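Side-chain contacts in Exo beta-1,2-glucooligosaccharide sophorohydrolase (non-reducing end) (Parabacteroides distasonis ATCC 8503, PDB 5Z06), which hydrolyses linear beta-1,2-glucan and beta-1,2-glucooligosaccharides of four or more units, releasing sophorose from the non-reducing end as an exo-type enzyme: residues Arg636-Phe641 with Phe652-Asn657; Glu12-Lys17 with Leu40-Ser45. All blocks are in the same frame, centred on the assembly; numbering follows the deposited sequence.

Contact 1: residues Arg636-Phe641 with Phe652-Asn657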
loop_
_atom_site.group_PDB
_atom_site.type_symbol
_atom_site.label_atom_id
_atom_site.label_comp_id
_atom_site.label_asym_id
_atom_site.label_seq_id
_atom_site.Cartn_x
_atom_site.Cartn_y
_atom_site.Cartn_z
ATOM N N ARG A 636 4.942 -15.170 10.548
ATOM C CA ARG A 636 4.891 -15.801 11.861
ATOM C C ARG A 636 5.339 -14.900 12.967
ATOM O O ARG A 636 4.784 -14.990 14.027
ATOM C CB ARG A 636 5.703 -17.075 11.927
ATOM C CG ARG A 636 5.029 -18.222 11.215
ATOM C CD ARG A 636 5.981 -19.385 11.093
ATOM N NE ARG A 636 5.284 -20.499 10.468
ATOM C CZ ARG A 636 5.791 -21.320 9.558
ATOM N NH1 ARG A 636 7.025 -21.182 9.135
ATOM N NH2 ARG A 636 5.044 -22.283 9.057
ATOM N N ASN A 637 6.343 -14.060 12.727
ATOM C CA ASN A 637 6.891 -13.191 13.780
ATOM C C ASN A 637 6.272 -11.818 13.771
ATOM O O ASN A 637 5.931 -11.315 14.838
ATOM C CB ASN A 637 8.405 -13.079 13.678
ATOM C CG ASN A 637 9.078 -14.406 13.858
ATOM O OD1 ASN A 637 8.681 -15.194 14.728
ATOM N ND2 ASN A 637 10.070 -14.694 13.019
ATOM N N HIS A 638 6.123 -11.224 12.586
ATOM C CA HIS A 638 5.543 -9.878 12.455
ATOM C C HIS A 638 4.085 -9.811 12.072
ATOM O O HIS A 638 3.560 -8.731 11.899
ATOM C CB HIS A 638 6.363 -9.051 11.473
ATOM C CG HIS A 638 7.799 -8.997 11.835
ATOM N ND1 HIS A 638 8.219 -8.841 13.138
ATOM C CD2 HIS A 638 8.915 -9.146 11.087
ATOM C CE1 HIS A 638 9.539 -8.871 13.172
ATOM N NE2 HIS A 638 9.986 -9.047 11.940
ATOM N N GLY A 639 3.419 -10.946 11.971
ATOM C CA GLY A 639 2.086 -10.977 11.419
ATOM C C GLY A 639 1.067 -10.216 12.212
ATOM O O GLY A 639 0.169 -9.652 11.623
ATOM N N SER A 640 1.217 -10.174 13.539
ATOM C CA SER A 640 0.298 -9.412 14.398
ATOM C C SER A 640 0.050 -7.996 13.913
ATOM O O SER A 640 -1.061 -7.497 14.008
ATOM C CB SER A 640 0.833 -9.352 15.821
ATOM O OG SER A 640 2.100 -8.766 15.800
ATOM N N PHE A 641 1.094 -7.353 13.394
ATOM C CA PHE A 641 0.965 -6.028 12.777
ATOM C C PHE A 641 1.145 -6.018 11.285
ATOM O O PHE A 641 0.635 -5.131 10.645
ATOM C CB PHE A 641 1.948 -5.027 13.396
ATOM C CG PHE A 641 3.391 -5.322 13.111
ATOM C CD1 PHE A 641 4.006 -4.818 11.974
ATOM C CD2 PHE A 641 4.147 -6.059 14.005
ATOM C CE1 PHE A 641 5.334 -5.064 11.722
ATOM C CE2 PHE A 641 5.480 -6.335 13.742
ATOM C CZ PHE A 641 6.070 -5.827 12.603
ATOM N N PHE A 652 6.878 -1.568 6.845
ATOM C CA PHE A 652 6.972 -1.389 8.265
ATOM C C PHE A 652 8.364 -0.921 8.664
ATOM O O PHE A 652 9.362 -1.166 7.962
ATOM C CB PHE A 652 6.597 -2.702 8.968
ATOM C CG PHE A 652 7.581 -3.811 8.755
ATOM C CD1 PHE A 652 7.651 -4.478 7.543
ATOM C CD2 PHE A 652 8.421 -4.224 9.790
ATOM C CE1 PHE A 652 8.543 -5.512 7.359
ATOM C CE2 PHE A 652 9.311 -5.263 9.613
ATOM C CZ PHE A 652 9.381 -5.905 8.392
ATOM N N ASN A 653 8.422 -0.271 9.812
ATOM C CA ASN A 653 9.670 0.210 10.348
ATOM C C ASN A 653 9.654 -0.107 11.816
ATOM O O ASN A 653 8.981 0.583 12.602
ATOM C CB ASN A 653 9.810 1.696 10.095
ATOM C CG ASN A 653 11.188 2.212 10.443
ATOM O OD1 ASN A 653 11.766 1.830 11.451
ATOM N ND2 ASN A 653 11.724 3.059 9.592
ATOM N N LEU A 654 10.357 -1.178 12.194
ATOM C CA LEU A 654 10.440 -1.540 13.610
ATOM C C LEU A 654 11.259 -0.519 14.394
ATOM O O LEU A 654 11.046 -0.356 15.588
ATOM C CB LEU A 654 11.005 -2.940 13.811
ATOM C CG LEU A 654 10.096 -4.042 13.259
ATOM C CD1 LEU A 654 10.810 -5.378 13.360
ATOM C CD2 LEU A 654 8.762 -4.072 13.994
ATOM N N THR A 655 12.140 0.203 13.723
ATOM C CA THR A 655 13.022 1.134 14.421
ATOM C C THR A 655 12.242 2.283 15.001
ATOM O O THR A 655 12.479 2.660 16.137
ATOM C CB THR A 655 14.164 1.595 13.504
ATOM O OG1 THR A 655 14.872 0.435 13.069
ATOM C CG2 THR A 655 15.144 2.539 14.232
ATOM N N VAL A 656 11.289 2.807 14.232
ATOM C CA VAL A 656 10.430 3.883 14.696
ATOM C C VAL A 656 9.030 3.415 15.092
ATOM O O VAL A 656 8.170 4.241 15.435
ATOM C CB VAL A 656 10.336 5.016 13.641
ATOM C CG1 VAL A 656 11.719 5.457 13.217
ATOM C CG2 VAL A 656 9.526 4.607 12.429
ATOM N N ASN A 657 8.794 2.106 15.027
ATOM C CA ASN A 657 7.521 1.490 15.423
ATOM C C ASN A 657 6.336 2.004 14.585
ATOM O O ASN A 657 5.359 2.567 15.086
ATOM C CB ASN A 657 7.235 1.648 16.916
ATOM C CG ASN A 657 6.181 0.675 17.376
ATOM O OD1 ASN A 657 6.188 -0.447 16.937
ATOM N ND2 ASN A 657 5.241 1.117 18.188
#

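Contact 2: residues Glu12-Lys17 with Leu40-Ser45. With CA (calcium ion), chain C.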
loop_
_atom_site.group_PDB
_atom_site.type_symbol
_atom_site.label_atom_id
_atom_site.label_comp_id
_atom_site.label_asym_id
_atom_site.label_seq_id
_atom_site.Cartn_x
_atom_site.Cartn_y
_atom_site.Cartn_z
ATOM N N GLU A 12 -7.873 6.213 15.258
ATOM C CA GLU A 12 -8.844 5.161 15.501
ATOM C C GLU A 12 -8.193 4.017 16.270
ATOM O O GLU A 12 -8.689 3.597 17.313
ATOM C CB GLU A 12 -9.386 4.647 14.188
ATOM C CG GLU A 12 -10.406 3.537 14.356
ATOM C CD GLU A 12 -11.176 3.299 13.083
ATOM O OE1 GLU A 12 -10.558 2.863 12.087
ATOM O OE2 GLU A 12 -12.388 3.579 13.086
ATOM N N ASN A 13 -7.100 3.506 15.723
ATOM C CA ASN A 13 -6.352 2.381 16.295
ATOM C C ASN A 13 -4.917 2.482 15.838
ATOM O O ASN A 13 -4.646 2.928 14.735
ATOM C CB ASN A 13 -6.937 1.038 15.814
ATOM C CG ASN A 13 -8.159 0.610 16.605
ATOM O OD1 ASN A 13 -8.161 0.677 17.828
ATOM N ND2 ASN A 13 -9.197 0.153 15.916
ATOM N N SER A 14 -4.002 2.083 16.698
ATOM C CA SER A 14 -2.600 1.951 16.331
ATOM C C SER A 14 -2.432 0.553 15.792
ATOM O O SER A 14 -2.800 -0.414 16.472
ATOM C CB SER A 14 -1.707 2.151 17.537
ATOM O OG SER A 14 -0.361 2.155 17.159
ATOM N N LEU A 15 -1.923 0.440 14.566
ATOM C CA LEU A 15 -1.575 -0.863 14.005
ATOM C C LEU A 15 -0.362 -1.462 14.685
ATOM O O LEU A 15 -0.165 -2.664 14.631
ATOM C CB LEU A 15 -1.352 -0.767 12.489
ATOM C CG LEU A 15 -2.581 -0.317 11.683
ATOM C CD1 LEU A 15 -2.276 -0.195 10.198
ATOM C CD2 LEU A 15 -3.736 -1.292 11.905
ATOM N N MET A 16 0.444 -0.629 15.332
ATOM C CA MET A 16 1.547 -1.114 16.161
ATOM C C MET A 16 1.181 -1.061 17.639
ATOM O O MET A 16 0.436 -0.199 18.067
ATOM C CB MET A 16 2.817 -0.290 15.898
ATOM C CG MET A 16 3.347 -0.396 14.483
ATOM S SD MET A 16 3.721 -2.089 13.984
ATOM C CE MET A 16 5.505 -2.131 14.065
ATOM N N LYS A 17 1.728 -1.993 18.414
ATOM C CA LYS A 17 1.598 -1.958 19.853
ATOM C C LYS A 17 2.572 -0.966 20.410
ATOM O O LYS A 17 3.416 -0.431 19.690
ATOM C CB LYS A 17 1.871 -3.330 20.465
ATOM C CG LYS A 17 0.790 -4.329 20.125
ATOM C CD LYS A 17 1.206 -5.755 20.427
ATOM C CE LYS A 17 0.298 -6.734 19.684
ATOM N NZ LYS A 17 0.885 -8.104 19.685
ATOM N N LEU A 40 3.075 8.876 22.196
ATOM C CA LEU A 40 2.098 8.484 23.165
ATOM C C LEU A 40 2.067 6.991 23.262
ATOM O O LEU A 40 2.249 6.324 22.252
ATOM C CB LEU A 40 0.713 8.976 22.776
ATOM C CG LEU A 40 0.493 10.445 23.054
ATOM C CD1 LEU A 40 -0.866 10.854 22.518
ATOM C CD2 LEU A 40 0.569 10.725 24.551
ATOM N N PRO A 41 1.837 6.458 24.474
ATOM C CA PRO A 41 1.671 5.019 24.573
ATOM C C PRO A 41 0.362 4.579 23.989
ATOM O O PRO A 41 -0.602 5.340 23.958
ATOM C CB PRO A 41 1.716 4.748 26.082
ATOM C CG PRO A 41 2.344 5.950 26.672
ATOM C CD PRO A 41 1.907 7.084 25.796
ATOM N N VAL A 42 0.335 3.352 23.516
ATOM C CA VAL A 42 -0.874 2.756 23.016
ATOM C C VAL A 42 -1.344 1.827 24.106
ATOM O O VAL A 42 -0.648 0.880 24.462
ATOM C CB VAL A 42 -0.614 1.959 21.738
ATOM C CG1 VAL A 42 -1.849 1.172 21.332
ATOM C CG2 VAL A 42 -0.226 2.909 20.624
ATOM N N ALA A 43 -2.535 2.081 24.611
ATOM C CA ALA A 43 -3.140 1.195 25.579
ATOM C C ALA A 43 -3.916 0.134 24.820
ATOM O O ALA A 43 -4.890 0.453 24.109
ATOM C CB ALA A 43 -4.066 1.966 26.484
ATOM N N GLY A 44 -3.501 -1.119 24.995
ATOM C CA GLY A 44 -4.140 -2.254 24.363
ATOM C C GLY A 44 -5.229 -2.883 25.196
ATOM O O GLY A 44 -5.981 -3.691 24.676
ATOM N N SER A 45 -5.338 -2.505 26.473
ATOM C CA SER A 45 -6.329 -3.103 27.373
ATOM C C SER A 45 -7.623 -2.286 27.486
ATOM O O SER A 45 -8.597 -2.759 28.052
ATOM C CB SER A 45 -5.727 -3.306 28.762
ATOM O OG SER A 45 -5.355 -2.055 29.336
HETATM CA CA CA C . -9.489 2.350 19.034
#

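Contact 1: residues Arg636-Phe641 with Phe652-Asn657
Phe652 is met by two aromatic residues of the opposing segment, Phe641 and His638, and both meetings are oblique. The planes of Phe641 and Phe652 are inclined at 56° with their centroids 5.7 Å apart, while the imidazole of His638 is turned 45° from the Phe652 ring. Neither pair is a stack or a T-shape. CE1 of Phe641 approaches CD2 of Phe652 to 3.7 Å, and from the viewpoint of Phe641 this neighbour sits at the ring edge, close to its plane. The His638 contact is looser, CD2 standing 4.2 Å from Phe652 CE2.

Leu654 adds an aliphatic partner, dividing its two methyl groups between the rings. CD2 presses against CZ of Phe641 at 3.5 Å, and CD1 reaches CE1 of His638 at 3.7 Å. The isobutyl group thus serves both rings of the 636-641 segment, its CG lying in the plane of the Phe652 ring at that ring's edge.

In Phe641, CG falls between the backbone N and the carbonyl carbon (chi1 67°), which folds the ring back over its own turn; His638 O lies 3.4 Å above its plane, over the centre. The same oxygen accepts the backbone N-H of Phe641. Beyond the cluster, Asn653 OD1 receives the N-H of Val656 in an Asx motif, bridging the turn Asn653-Val656, of which Leu654 is part. Together the residues make a three-ring aromatic cluster with an aliphatic wedge, packing the short helix 639-642 on strand 652-653 in a partly buried part of the glycoamylase-like region.

Contact 2: residues Glu12-Lys17 with Leu40-Ser45
Two flat groups flank the Ser14-Val42 contact: the Met16 carbonyl and the Asn13 amide. The hydroxyl of Ser14 donates to Met16 O at 2.6 Å, lying in the carbonyl plane on a lone pair, while CG2 of Val42 stands 4.1 Å from that same oxygen. The Asn13 amide turns its oxygen to a calcium ion, which lies 2.5 Å from OD1. This is a calcium-binding loop, between strands 9-11 and 23-28, lying against strand 42-43 of a seven-stranded antiparallel sheet in the beta-rich N-terminal part of the chain.

Across the contact itself the meeting is small and apolar. One methyl of Val42, CG2, sits against CB of Ser14 at 3.5 Å and is equally near the hydroxyl oxygen; the other, CG1, faces Ser14 CB from 3.9 Å. Both branches therefore bear on the serine. Ser14 OG is anti to its own backbone N (chi1 -174°), a torsion that carries the hydroxyl forward along the loop. The bond gives a buried hydroxyl an acceptor and ties Ser14 to the carbonyl two residues on, leaving CB and OG to pack against the valine.

Glu12 and Asn13 each give the ion one oxygen, and Thr49, Asn52 and Asp175 contribute further ligands. Asn52 has a second task: its side-chain oxygen accepts the N-H of Ser14, linking the metal site to the residue that touches Val42. Val42 is in turn joined through its backbone to Gly18. The metal bond from Glu12 is made by its main-chain oxygen, O, at 2.3 Å from the calcium.

Overall arrangement
The two contacts follow one another along the chain: contact 2 is complete near the N-terminus long before contact 1 opens, yet their centres lie only 13 Å apart. Strand 42-43 of contact 2 belongs to the seven-stranded antiparallel sheet, with the 12-17 loop packed beside it; contact 1 joins a three-stranded sheet and short helix. They meet directly: Asn657 ND2 probably hydrogen-bonds Lys17 O (2.8 Å), and Met16 SD packs on Phe641 CG (3.4 Å). Val659, on strand 658-659, touches Met16, Phe641 and Phe652. The calcium-binding loop thus packs directly against the glycoamylase-like region, consistent with a junction between the beta-rich N-terminal part and that region.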